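Local coordinates for protein ten1 (Schizosaccharomyces pombe, PDB 3KF6) that pairs with Stn1 in an Rpa2-Rpa3-like complex that binds single-stranded telomeric DNA and is required for telomere maintenance, at residues B[30-33]-B[38-41]. Sequence-based numbering, arbitrary orientation.
Sequences VQSY and LRLI
Q31 lies alongside R39, the two side chains running the same way, with Q31 CG at the edge of the guanidinium, near R39 NH1; at 3.0 Å this approach is unusually short and its exact length doubtful. The amide and guanidinium planes stand 71° apart and do not stack; a methylene of Q31 makes the contact. R39 suits this place because its chain, extended from CG to NE, carries the charge out along the strand while its aliphatic part passes S32, whose OG is 3.3 Å from R39 CB.

Both Q31 and S32 face R39, which makes this a classic beta bulge in the antiparallel hairpin of strands 23-34 and 37-42. Two backbone bonds hold it: Q31 N donates to R39 O (2.9 Å), and R39 N donates to S32 O at the same length. At the bulge the backbone of Q31 turns to psi -37°, and its side chain starts toward the partner strand, where the bend at chi2 (54°) brings OE1 within 3.3 Å of I41 CD1.

On the other face V30, L38 and L40 supply the branched apolar groups that a buried surface calls for. V30 CG2 meets L40 CD2 at 3.8 Å, and V30 CG1 approaches L38 CD2. L66 and I68 of strand 65-74 carry this packing into the interior of the OB fold. Farther along, Y33 sets CD1 obliquely against L38 CB (4.1 Å), and its side chain also touches V51 and L55.

The chemistry thus divides: apolar contacts join the hairpin to the core, polar ends elsewhere meet methylenes, and two backbone hydrogen bonds help set the register at the bulge.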
loop_
_atom_site.group_PDB
_atom_site.type_symbol
_atom_site.label_atom_id
_atom_site.label_comp_id
_atom_site.label_asym_id
_atom_site.label_seq_id
_atom_site.Cartn_x
_atom_site.Cartn_y
_atom_site.Cartn_z
ATOM N N VAL B 30 -6.736 18.273 -8.969
ATOM C CA VAL B 30 -6.114 19.582 -8.793
ATOM C C VAL B 30 -7.019 20.760 -9.130
ATOM O O VAL B 30 -7.494 20.895 -10.257
ATOM C CB VAL B 30 -4.813 19.703 -9.620
ATOM C CG1 VAL B 30 -4.198 21.081 -9.424
ATOM C CG2 VAL B 30 -3.823 18.637 -9.184
ATOM N N GLN B 31 -7.261 21.610 -8.139
ATOM C CA GLN B 31 -8.092 22.792 -8.341
ATOM C C GLN B 31 -7.185 24.011 -8.482
ATOM O O GLN B 31 -7.463 24.917 -9.275
ATOM C CB GLN B 31 -9.047 22.988 -7.161
ATOM C CG GLN B 31 -9.980 24.188 -7.315
ATOM C CD GLN B 31 -10.759 24.154 -8.617
ATOM O OE1 GLN B 31 -11.376 23.143 -8.961
ATOM N NE2 GLN B 31 -10.740 25.264 -9.348
ATOM N N SER B 32 -6.103 24.027 -7.709
ATOM C CA SER B 32 -5.146 25.127 -7.744
ATOM C C SER B 32 -3.839 24.749 -7.051
ATOM O O SER B 32 -3.802 23.843 -6.218
ATOM C CB SER B 32 -5.744 26.370 -7.079
ATOM O OG SER B 32 -6.026 26.129 -5.713
ATOM N N TYR B 33 -2.769 25.457 -7.396
ATOM C CA TYR B 33 -1.452 25.194 -6.829
ATOM C C TYR B 33 -0.695 26.512 -6.690
ATOM O O TYR B 33 -0.095 26.996 -7.652
ATOM C CB TYR B 33 -0.707 24.220 -7.749
ATOM C CG TYR B 33 0.712 23.878 -7.353
ATOM C CD1 TYR B 33 1.033 23.533 -6.041
ATOM C CD2 TYR B 33 1.728 23.842 -8.310
ATOM C CE1 TYR B 33 2.331 23.158 -5.692
ATOM C CE2 TYR B 33 3.026 23.466 -7.972
ATOM C CZ TYR B 33 3.321 23.125 -6.663
ATOM O OH TYR B 33 4.602 22.746 -6.323
ATOM N N LEU B 38 -1.393 23.145 -2.353
ATOM C CA LEU B 38 -2.087 22.451 -3.423
ATOM C C LEU B 38 -3.508 22.191 -2.933
ATOM O O LEU B 38 -3.704 21.555 -1.898
ATOM C CB LEU B 38 -1.383 21.123 -3.708
ATOM C CG LEU B 38 -1.589 20.408 -5.043
ATOM C CD1 LEU B 38 -1.049 18.990 -4.902
ATOM C CD2 LEU B 38 -3.058 20.387 -5.430
ATOM N N ARG B 39 -4.498 22.692 -3.663
ATOM C CA ARG B 39 -5.884 22.482 -3.272
ATOM C C ARG B 39 -6.461 21.361 -4.126
ATOM O O ARG B 39 -6.488 21.459 -5.352
ATOM C CB ARG B 39 -6.694 23.770 -3.459
ATOM C CG ARG B 39 -8.147 23.662 -3.007
ATOM C CD ARG B 39 -8.787 25.039 -2.868
ATOM N NE ARG B 39 -10.174 24.966 -2.414
ATOM C CZ ARG B 39 -11.207 24.671 -3.196
ATOM N NH1 ARG B 39 -11.017 24.424 -4.484
ATOM N NH2 ARG B 39 -12.434 24.624 -2.689
ATOM N N LEU B 40 -6.898 20.287 -3.471
ATOM C CA LEU B 40 -7.473 19.148 -4.177
ATOM C C LEU B 40 -8.946 19.002 -3.855
ATOM O O LEU B 40 -9.378 19.266 -2.733
ATOM C CB LEU B 40 -6.760 17.853 -3.792
ATOM C CG LEU B 40 -5.297 17.697 -4.184
ATOM C CD1 LEU B 40 -4.823 16.313 -3.765
ATOM C CD2 LEU B 40 -5.135 17.865 -5.683
ATOM N N ILE B 41 -9.718 18.568 -4.843
ATOM C CA ILE B 41 -11.144 18.389 -4.642
ATOM C C ILE B 41 -11.599 17.034 -5.154
ATOM O O ILE B 41 -10.911 16.380 -5.937
ATOM C CB ILE B 41 -11.965 19.467 -5.386
ATOM C CG1 ILE B 41 -11.744 19.338 -6.894
ATOM C CG2 ILE B 41 -11.559 20.859 -4.908
ATOM C CD1 ILE B 41 -12.579 20.294 -7.725
#